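Uncharacterized protein (Bacteroides uniformis ATCC 8492, PDB 4Q68) probably acts as a highly specific NlpC/P60-type N-acetylmuramoyl-L-alanine amidase, cleaving the bond between sugar and peptide in bacterial cell-wall fragments. Local coordinates at residues P18-T23 with C36-C41; L44-L49 with Q72-R77; V188-I193 with L203-S208. All coordinates share one frame; numbering follows the deposited sequence.

Contact 1. Residues P18-T23 with C36-C41. With NAG (2-acetamido-2-deoxy-beta-D-glucopyranose), chain B.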
loop_
_atom_site.group_PDB
_atom_site.type_symbol
_atom_site.label_atom_id
_atom_site.label_comp_id
_atom_site.label_asym_id
_atom_site.label_seq_id
_atom_site.Cartn_x
_atom_site.Cartn_y
_atom_site.Cartn_z
ATOM N N PRO A 18 -7.642 15.996 -1.573
ATOM C CA PRO A 18 -7.522 15.728 -3.007
ATOM C C PRO A 18 -6.538 14.624 -3.384
ATOM O O PRO A 18 -5.494 14.459 -2.753
ATOM C CB PRO A 18 -7.067 17.076 -3.580
ATOM C CG PRO A 18 -7.578 18.110 -2.603
ATOM C CD PRO A 18 -7.437 17.432 -1.266
ATOM N N TYR A 19 -6.893 13.910 -4.439
ATOM C CA TYR A 19 -6.010 12.963 -5.091
ATOM C C TYR A 19 -5.085 13.709 -6.053
ATOM O O TYR A 19 -5.557 14.435 -6.937
ATOM C CB TYR A 19 -6.830 11.947 -5.882
ATOM C CG TYR A 19 -5.995 10.834 -6.458
ATOM C CD1 TYR A 19 -5.218 11.029 -7.588
ATOM C CD2 TYR A 19 -5.984 9.578 -5.868
ATOM C CE1 TYR A 19 -4.434 10.006 -8.108
ATOM C CE2 TYR A 19 -5.207 8.540 -6.388
ATOM C CZ TYR A 19 -4.437 8.770 -7.508
ATOM O OH TYR A 19 -3.653 7.764 -8.042
ATOM N N VAL A 20 -3.782 13.511 -5.898
ATOM C CA VAL A 20 -2.799 14.046 -6.830
ATOM C C VAL A 20 -1.729 12.988 -7.010
ATOM O O VAL A 20 -1.178 12.487 -6.037
ATOM C CB VAL A 20 -2.154 15.347 -6.319
ATOM C CG1 VAL A 20 -1.155 15.884 -7.333
ATOM C CG2 VAL A 20 -3.206 16.396 -6.031
ATOM N N ALA A 21 -1.452 12.644 -8.262
ATOM C CA ALA A 21 -0.407 11.692 -8.595
ATOM C C ALA A 21 0.980 12.318 -8.526
ATOM O O ALA A 21 1.152 13.517 -8.703
ATOM C CB ALA A 21 -0.640 11.139 -9.989
ATOM N N HIS A 22 1.972 11.474 -8.269
ATOM C CA HIS A 22 3.392 11.824 -8.416
ATOM C C HIS A 22 3.890 12.849 -7.395
ATOM O O HIS A 22 4.888 13.541 -7.644
ATOM C CB HIS A 22 3.715 12.304 -9.845
ATOM C CG HIS A 22 3.016 11.527 -10.919
ATOM N ND1 HIS A 22 3.147 10.161 -11.054
ATOM C CD2 HIS A 22 2.180 11.924 -11.908
ATOM C CE1 HIS A 22 2.416 9.749 -12.074
ATOM N NE2 HIS A 22 1.822 10.799 -12.613
ATOM N N THR A 23 3.242 12.919 -6.235
ATOM C CA THR A 23 3.639 13.888 -5.222
ATOM C C THR A 23 5.042 13.652 -4.655
ATOM O O THR A 23 5.604 14.558 -4.051
ATOM C CB THR A 23 2.651 13.977 -4.046
ATOM O OG1 THR A 23 2.533 12.691 -3.403
ATOM C CG2 THR A 23 1.298 14.506 -4.494
ATOM N N CYS A 36 0.657 15.928 3.001
ATOM C CA CYS A 36 -0.558 15.330 3.525
ATOM C C CYS A 36 -1.825 15.967 2.947
ATOM O O CYS A 36 -2.919 15.470 3.221
ATOM C CB CYS A 36 -0.578 15.348 5.056
ATOM S SG CYS A 36 0.799 14.422 5.806
ATOM N N ASP A 37 -1.683 17.017 2.132
ATOM C CA ASP A 37 -2.802 17.731 1.518
ATOM C C ASP A 37 -3.101 17.259 0.082
ATOM O O ASP A 37 -4.076 17.689 -0.515
ATOM C CB ASP A 37 -2.521 19.244 1.475
ATOM C CG ASP A 37 -2.190 19.849 2.847
ATOM O OD1 ASP A 37 -2.588 19.300 3.899
ATOM O OD2 ASP A 37 -1.531 20.908 2.865
ATOM N N GLU A 38 -2.230 16.413 -0.466
ATOM C CA GLU A 38 -2.356 15.913 -1.836
ATOM C C GLU A 38 -1.831 14.490 -1.765
ATOM O O GLU A 38 -0.648 14.306 -1.493
ATOM C CB GLU A 38 -1.511 16.752 -2.799
ATOM C CG GLU A 38 -1.913 18.209 -2.902
ATOM C CD GLU A 38 -1.069 18.977 -3.887
ATOM O OE1 GLU A 38 0.167 18.844 -3.844
ATOM O OE2 GLU A 38 -1.642 19.743 -4.694
ATOM N N VAL A 39 -2.686 13.494 -1.992
ATOM C CA VAL A 39 -2.290 12.104 -1.772
ATOM C C VAL A 39 -2.627 11.220 -2.961
ATOM O O VAL A 39 -3.479 11.558 -3.779
ATOM C CB VAL A 39 -2.952 11.527 -0.489
ATOM C CG1 VAL A 39 -2.611 12.376 0.718
ATOM C CG2 VAL A 39 -4.456 11.385 -0.650
ATOM N N ASP A 40 -1.973 10.063 -3.014
ATOM C CA ASP A 40 -2.417 8.975 -3.862
ATOM C C ASP A 40 -2.749 7.778 -2.985
ATOM O O ASP A 40 -2.755 7.879 -1.771
ATOM C CB ASP A 40 -1.422 8.696 -4.994
ATOM C CG ASP A 40 -0.084 8.201 -4.510
ATOM O OD1 ASP A 40 -0.045 7.467 -3.504
ATOM O OD2 ASP A 40 0.937 8.529 -5.163
ATOM N N CYS A 41 -3.090 6.652 -3.583
ATOM C CA CYS A 41 -3.597 5.552 -2.753
ATOM C C CYS A 41 -2.543 5.032 -1.777
ATOM O O CYS A 41 -2.897 4.602 -0.674
ATOM C CB CYS A 41 -4.188 4.405 -3.582
ATOM S SG CYS A 41 -3.029 3.499 -4.599
HETATM C C1 NAG B . 3.355 3.475 -6.246
HETATM C C2 NAG B . 4.662 3.497 -7.027
HETATM C C3 NAG B . 5.777 4.164 -6.227
HETATM C C4 NAG B . 5.304 5.455 -5.563
HETATM C C5 NAG B . 3.949 5.289 -4.886
HETATM C C6 NAG B . 3.468 6.630 -4.347
HETATM C C7 NAG B . 5.010 1.746 -8.714
HETATM C C8 NAG B . 5.479 0.364 -9.029
HETATM N N2 NAG B . 5.061 2.153 -7.443
HETATM O O1 NAG B . 2.353 3.003 -7.095
HETATM O O3 NAG B . 6.808 4.489 -7.125
HETATM O O4 NAG B . 6.264 5.927 -4.647
HETATM O O5 NAG B . 3.016 4.779 -5.815
HETATM O O6 NAG B . 3.334 7.557 -5.396
HETATM O O7 NAG B . 4.602 2.437 -9.642
HETATM O O HOH W 1 -3.049 5.842 -6.337
HETATM O O HOH W 2 1.091 11.262 -5.146
HETATM O O HOH W 3 1.152 8.727 -7.889
HETATM O O HOH W 4 1.423 12.522 -0.874
#

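Contact 2. Residues L44-L49 with Q72-R77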
loop_
_atom_site.group_PDB
_atom_site.type_symbol
_atom_site.label_atom_id
_atom_site.label_comp_id
_atom_site.label_asym_id
_atom_site.label_seq_id
_atom_site.Cartn_x
_atom_site.Cartn_y
_atom_site.Cartn_z
ATOM N N LEU A 44 -1.484 7.894 0.996
ATOM C CA LEU A 44 -2.515 7.961 2.031
ATOM C C LEU A 44 -2.252 6.904 3.100
ATOM O O LEU A 44 -2.239 7.185 4.299
ATOM C CB LEU A 44 -3.899 7.741 1.439
ATOM C CG LEU A 44 -5.003 7.593 2.487
ATOM C CD1 LEU A 44 -5.195 8.849 3.314
ATOM C CD2 LEU A 44 -6.293 7.233 1.797
ATOM N N VAL A 45 -2.094 5.661 2.674
ATOM C CA VAL A 45 -1.861 4.580 3.623
ATOM C C VAL A 45 -0.587 4.825 4.443
ATOM O O VAL A 45 -0.561 4.603 5.654
ATOM C CB VAL A 45 -1.839 3.215 2.904
ATOM C CG1 VAL A 45 -1.336 2.111 3.832
ATOM C CG2 VAL A 45 -3.229 2.887 2.366
ATOM N N GLU A 46 0.472 5.270 3.783
ATOM C CA GLU A 46 1.719 5.546 4.488
ATOM C C GLU A 46 1.537 6.612 5.559
ATOM O O GLU A 46 2.026 6.450 6.678
ATOM C CB GLU A 46 2.820 5.955 3.511
ATOM C CG GLU A 46 3.234 4.824 2.604
ATOM C CD GLU A 46 4.409 5.142 1.714
ATOM O OE1 GLU A 46 4.476 6.295 1.211
ATOM O OE2 GLU A 46 5.265 4.233 1.532
ATOM N N TYR A 47 0.853 7.708 5.240
ATOM C CA TYR A 47 0.661 8.765 6.234
ATOM C C TYR A 47 -0.214 8.288 7.390
ATOM O O TYR A 47 0.040 8.642 8.547
ATOM C CB TYR A 47 0.028 10.023 5.628
ATOM C CG TYR A 47 0.829 10.677 4.513
ATOM C CD1 TYR A 47 2.204 10.837 4.595
ATOM C CD2 TYR A 47 0.186 11.131 3.367
ATOM C CE1 TYR A 47 2.916 11.447 3.565
ATOM C CE2 TYR A 47 0.882 11.718 2.328
ATOM C CZ TYR A 47 2.252 11.873 2.421
ATOM O OH TYR A 47 2.990 12.437 1.395
ATOM N N VAL A 48 -1.253 7.521 7.091
ATOM C CA VAL A 48 -2.131 7.023 8.135
ATOM C C VAL A 48 -1.382 6.063 9.059
ATOM O O VAL A 48 -1.480 6.155 10.290
ATOM C CB VAL A 48 -3.384 6.371 7.531
ATOM C CG1 VAL A 48 -4.205 5.687 8.601
ATOM C CG2 VAL A 48 -4.234 7.439 6.823
ATOM N N LEU A 49 -0.636 5.130 8.482
ATOM C CA LEU A 49 0.145 4.190 9.273
ATOM C C LEU A 49 1.203 4.927 10.094
ATOM O O LEU A 49 1.400 4.629 11.273
ATOM C CB LEU A 49 0.782 3.147 8.348
ATOM C CG LEU A 49 1.639 2.069 9.019
ATOM C CD1 LEU A 49 0.869 1.244 10.042
ATOM C CD2 LEU A 49 2.239 1.171 7.956
ATOM N N GLN A 72 9.427 7.545 7.379
ATOM C CA GLN A 72 10.655 7.112 6.735
ATOM C C GLN A 72 10.851 5.598 6.862
ATOM O O GLN A 72 11.288 4.945 5.913
ATOM C CB GLN A 72 11.818 7.871 7.324
ATOM C CG GLN A 72 13.150 7.598 6.670
ATOM C CD GLN A 72 14.217 8.500 7.240
ATOM O OE1 GLN A 72 13.969 9.690 7.437
ATOM N NE2 GLN A 72 15.389 7.949 7.526
ATOM N N LYS A 73 10.537 5.047 8.029
ATOM C CA LYS A 73 10.719 3.611 8.207
ATOM C C LYS A 73 9.703 2.786 7.420
ATOM O O LYS A 73 10.004 1.647 7.066
ATOM C CB LYS A 73 10.820 3.202 9.668
ATOM C CG LYS A 73 9.562 2.838 10.377
ATOM C CD LYS A 73 9.898 2.351 11.786
ATOM C CE LYS A 73 8.670 2.014 12.579
ATOM N NZ LYS A 73 9.062 1.387 13.883
ATOM N N ILE A 74 8.548 3.359 7.102
ATOM C CA ILE A 74 7.533 2.726 6.272
ATOM C C ILE A 74 7.885 2.815 4.793
ATOM O O ILE A 74 7.696 1.867 4.034
ATOM C CB ILE A 74 6.166 3.407 6.532
ATOM C CG1 ILE A 74 5.678 3.102 7.939
ATOM C CG2 ILE A 74 5.125 2.980 5.502
ATOM C CD1 ILE A 74 4.634 4.080 8.431
ATOM N N ARG A 75 8.350 3.977 4.362
ATOM C CA ARG A 75 8.470 4.263 2.941
ATOM C C ARG A 75 9.772 3.737 2.331
ATOM O O ARG A 75 9.801 3.445 1.128
ATOM C CB ARG A 75 8.337 5.778 2.708
ATOM C CG ARG A 75 8.553 6.196 1.267
ATOM C CD ARG A 75 8.196 7.645 1.029
ATOM N NE ARG A 75 6.775 7.880 1.213
ATOM C CZ ARG A 75 6.241 9.078 1.403
ATOM N NH1 ARG A 75 7.000 10.169 1.402
ATOM N NH2 ARG A 75 4.925 9.168 1.608
ATOM N N TYR A 76 10.831 3.639 3.136
ATOM C CA TYR A 76 12.158 3.270 2.669
ATOM C C TYR A 76 12.588 1.941 3.250
ATOM O O TYR A 76 12.272 1.589 4.387
ATOM C CB TYR A 76 13.177 4.366 3.030
ATOM C CG TYR A 76 12.862 5.637 2.290
ATOM C CD1 TYR A 76 13.284 5.818 0.984
ATOM C CD2 TYR A 76 12.101 6.642 2.873
ATOM C CE1 TYR A 76 12.947 6.949 0.267
ATOM C CE2 TYR A 76 11.763 7.778 2.172
ATOM C CZ TYR A 76 12.195 7.938 0.876
ATOM O OH TYR A 76 11.835 9.071 0.185
ATOM N N ARG A 77 13.376 1.214 2.462
ATOM C CA ARG A 77 13.899 -0.089 2.853
ATOM C C ARG A 77 14.730 0.041 4.130
ATOM O O ARG A 77 15.760 0.735 4.144
ATOM C CB ARG A 77 14.737 -0.631 1.700
ATOM C CG ARG A 77 15.325 -2.030 1.884
ATOM C CD ARG A 77 16.022 -2.538 0.590
ATOM N NE ARG A 77 15.035 -2.709 -0.479
ATOM C CZ ARG A 77 14.827 -1.875 -1.502
ATOM N NH1 ARG A 77 15.606 -0.816 -1.701
ATOM N NH2 ARG A 77 13.835 -2.103 -2.351
HETATM O O HOH W 5 7.066 3.512 -0.391
#

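Contact 3. Residues V188-I193 with L203-S208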
loop_
_atom_site.group_PDB
_atom_site.type_symbol
_atom_site.label_atom_id
_atom_site.label_comp_id
_atom_site.label_asym_id
_atom_site.label_seq_id
_atom_site.Cartn_x
_atom_site.Cartn_y
_atom_site.Cartn_z
ATOM N N VAL A 188 0.624 -5.528 -7.153
ATOM C CA VAL A 188 -0.449 -4.789 -6.495
ATOM C C VAL A 188 -0.723 -3.523 -7.283
ATOM O O VAL A 188 0.204 -2.874 -7.757
ATOM C CB VAL A 188 -0.047 -4.456 -5.042
ATOM C CG1 VAL A 188 -0.936 -3.381 -4.428
ATOM C CG2 VAL A 188 -0.042 -5.702 -4.197
ATOM N N ALA A 189 -2.007 -3.176 -7.411
ATOM C CA ALA A 189 -2.445 -2.017 -8.190
ATOM C C ALA A 189 -3.049 -0.884 -7.371
ATOM O O ALA A 189 -3.140 0.219 -7.877
ATOM C CB ALA A 189 -3.460 -2.440 -9.228
ATOM N N HIS A 190 -3.509 -1.131 -6.147
ATOM C CA HIS A 190 -4.264 -0.126 -5.388
ATOM C C HIS A 190 -4.215 -0.537 -3.924
ATOM O O HIS A 190 -3.959 -1.698 -3.613
ATOM C CB HIS A 190 -5.713 -0.077 -5.900
ATOM C CG HIS A 190 -6.464 1.152 -5.514
ATOM N ND1 HIS A 190 -6.261 2.363 -6.133
ATOM C CD2 HIS A 190 -7.428 1.347 -4.592
ATOM C CE1 HIS A 190 -7.070 3.256 -5.596
ATOM N NE2 HIS A 190 -7.791 2.664 -4.668
HETATM N N MSE A 191 -4.442 0.431 -3.038
HETATM C CA MSE A 191 -4.473 0.183 -1.598
HETATM C C MSE A 191 -5.542 1.027 -0.933
HETATM O O MSE A 191 -5.981 2.040 -1.481
HETATM C CB MSE A 191 -3.147 0.576 -0.945
HETATM C CG MSE A 191 -1.926 -0.020 -1.573
HETATM SE SE MSE A 191 -0.333 0.347 -0.529
HETATM C CE MSE A 191 -0.574 -0.924 0.888
ATOM N N GLY A 192 -5.950 0.610 0.257
ATOM C CA GLY A 192 -6.826 1.396 1.079
ATOM C C GLY A 192 -6.912 0.805 2.478
ATOM O O GLY A 192 -6.150 -0.082 2.839
ATOM N N ILE A 193 -7.851 1.337 3.259
ATOM C CA ILE A 193 -8.051 0.967 4.654
ATOM C C ILE A 193 -9.450 0.360 4.812
ATOM O O ILE A 193 -10.440 0.938 4.350
ATOM C CB ILE A 193 -7.905 2.222 5.557
ATOM C CG1 ILE A 193 -6.544 2.901 5.346
ATOM C CG2 ILE A 193 -8.121 1.873 7.018
ATOM C CD1 ILE A 193 -5.365 2.045 5.721
ATOM N N LEU A 203 -14.089 0.372 1.650
ATOM C CA LEU A 203 -12.704 0.810 1.634
ATOM C C LEU A 203 -12.624 2.329 1.746
ATOM O O LEU A 203 -13.331 3.046 1.030
ATOM C CB LEU A 203 -12.033 0.356 0.336
ATOM C CG LEU A 203 -10.514 0.333 0.364
ATOM C CD1 LEU A 203 -10.016 -0.799 1.246
ATOM C CD2 LEU A 203 -9.954 0.181 -1.041
ATOM N N VAL A 204 -11.787 2.808 2.657
ATOM C CA VAL A 204 -11.384 4.205 2.702
ATOM C C VAL A 204 -10.123 4.289 1.851
ATOM O O VAL A 204 -9.141 3.602 2.114
ATOM C CB VAL A 204 -11.118 4.669 4.142
ATOM C CG1 VAL A 204 -10.569 6.087 4.153
ATOM C CG2 VAL A 204 -12.393 4.575 4.949
ATOM N N HIS A 205 -10.141 5.091 0.794
ATOM C CA HIS A 205 -9.046 5.088 -0.151
ATOM C C HIS A 205 -8.994 6.366 -0.960
ATOM O O HIS A 205 -9.983 7.089 -1.085
ATOM C CB HIS A 205 -9.138 3.861 -1.074
ATOM C CG HIS A 205 -10.283 3.899 -2.039
ATOM N ND1 HIS A 205 -10.085 3.816 -3.391
ATOM C CD2 HIS A 205 -11.619 4.011 -1.854
ATOM C CE1 HIS A 205 -11.243 3.872 -4.007
ATOM N NE2 HIS A 205 -12.195 3.997 -3.099
ATOM N N ALA A 206 -7.815 6.638 -1.502
ATOM C CA ALA A 206 -7.617 7.754 -2.421
ATOM C C ALA A 206 -8.029 7.306 -3.810
ATOM O O ALA A 206 -7.378 6.447 -4.411
ATOM C CB ALA A 206 -6.182 8.235 -2.398
ATOM N N SER A 207 -9.122 7.896 -4.292
ATOM C CA SER A 207 -9.751 7.522 -5.555
ATOM C C SER A 207 -9.350 8.500 -6.654
ATOM O O SER A 207 -9.669 9.674 -6.581
ATOM C CB SER A 207 -11.273 7.545 -5.395
ATOM O OG SER A 207 -11.902 7.469 -6.669
ATOM N N SER A 208 -8.665 8.008 -7.681
ATOM C CA SER A 208 -8.313 8.865 -8.816
ATOM C C SER A 208 -9.554 9.327 -9.584
ATOM O O SER A 208 -9.574 10.436 -10.112
ATOM C CB SER A 208 -7.333 8.165 -9.758
ATOM O OG SER A 208 -7.905 7.009 -10.336
HETATM O O HOH W 6 -5.775 4.626 -0.503
#

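Contact 1. Residues P18-T23 with C36-C41
Tyr-19 and Val-39 form a single beta bridge between two otherwise irregular segments, with Val-39 N bonded to Pro-18 O (3.1 Å) and Val-20 N to Val-39 O (2.9 Å). Residues 36-41 lead into helix 41-53, and Cys-41 opens that helix, the place of the nucleophile in NlpC/P60 enzymes. Asp-40 is the N-cap, its OD1 accepting from Thr-43 N; aspartate suits the position because its short carboxylate can fold back onto amides of a first turn, which no earlier carbonyl of the helix can reach. The Tyr-19 ring lies against Val-39, Asp-40 and Cys-41 just ahead of the helix. With CG anti to the backbone N (chi1 -173°), it has Val-39 O over one face, and Asp-40 CA makes an off-centre CH-pi contact 4.3 Å from the centroid. A water joins Tyr-19 OH to Cys-41 N. Farther along, Val-20 CG2 lies 3.7 Å from Glu-38 CB, on the glutamate's apolar stem, while OE1 bonds to Asn-35; Thr-23 CG2 meets the carbonyl Glu-38 O at 3.6 Å. Two waters donate to Asp-40 OD2: one also ties Val-20 O to Thr-23 N, the other accepts from His-22 N. That same OD2 lies 2.6 Å from O6 of the bound N-acetylglucosamine.

Contact 2. Residues L44-L49 with Q72-R77
Glu-46 and Arg-75 form a buried salt bridge between helix 41-53 and the C-terminal end of helix 64-75. The guanidinium approaches side-on, and both NE (2.8 Å) and NH2 (2.9 Å) donate to the one oxygen OE1. That oxygen lies almost in the guanidinium plane, yet both nitrogens reach it from the same face of the carboxylate, well out of its plane, and the two flat groups stand 34° apart. The arginine chain is bent at chi3 (-66°), which turns its end back toward the neighbouring helix. The other polar ends are held too: Arg-75 NH1 donates to Val-33 O, and Glu-46 OE2 accepts from Trp-94 NE1. Beside the bridge, Tyr-47 CE1 comes within 3.6 Å of Arg-75 NH2, the ring and guanidinium planes steeply inclined at 72°, while the tyrosine hydroxyl bonds to Asn-35 N. Outward from the charges the contact becomes hydrocarbon. Ile-74 uses both branches, CG2 against Glu-46 CG (3.9 Å) and CD1 against Leu-49 CG (3.7 Å); a beta-branched residue suits a site with two neighbours about a helical turn apart. Trp-94 of helix 91-100 packs on Leu-49 and Ile-74. Opposite charges placed together in this interior offset each other, which probably keeps both groups ionised, and their several partners fix the rotation of each.

Contact 3. Residues V188-I193 with L203-S208
Ile-193 and Val-204 are the tightly packed end of this contact, an antiparallel hydrogen-bonded pair in the hairpin of strands 188-197 and 200-207. Ile-193 N donates to Val-204 O at 2.8 Å and Val-204 N to Ile-193 O at 2.9 Å, both in the carbonyl plane; beta-branched residues suit this extended backbone, and their side chains share one face of the sheet. Beside them Gly-192 leaves space that other residues take up: a side chain there would collide with Leu-203 and His-205, whose CB lies 4.0 Å from Gly-192 CA. Leu-203, its CG anti to the backbone N (chi1 -161°), lays CD1 alongside the opposing backbone, 3.6 Å from Ile-193 N, and also touches Ile-177. An alanine in place of Leu-203 would lose both methyl branches and would probably leave a gap over Gly-192 and Ile-177.

Toward His-190 the strands part, with their directions 134° apart. Here a water takes the place of a direct backbone bond, donating to Met-191 O (2.8 Å), a selenomethionine carbonyl, and accepting from Ala-206 N (3.0 Å). Side chains span the wider gap instead. His-190 NE2 and His-205 ND1 share a hydrogen bond of 2.9 Å, either being able to donate; the rings meet rim to rim with planes at 76°, neither over the other's face. Ala-206 O also lies at the edge of the His-190 ring, 3.4 Å from CE1, while Trp-230 meets that ring at a shallow angle.

His-190 touches Cys-41 at the start of helix 41-53. A cysteine heading a helix, a histidine on an adjoining strand and a second histidine behind it match the layout of the NlpC/P60 catalytic triad, so His-205 is probably the residue that orients His-190.

How the contacts relate
Contacts 2 and 3 are buried, whereas contact 1 lies at the surface and depends much more on water. Helix 41-53 connects all three: contact 1 includes its first residue, contact 2 packs one side of it against helix 64-75, and contact 3 meets it through Leu-44 and Val-45, which rest on Ala-206, Met-191 and Ile-193. Tyr-47 also touches Cys-36 and Val-39, while Tyr-19 packs on Ala-206 and Ser-208. Their chemistry follows location: a lone bridge with hydrated polar ends outside, a charge pair set in hydrocarbon between helices, and backbone pairing plus two histidines in the sheet. Contacts 1 and 3 meet at the probable catalytic cysteine.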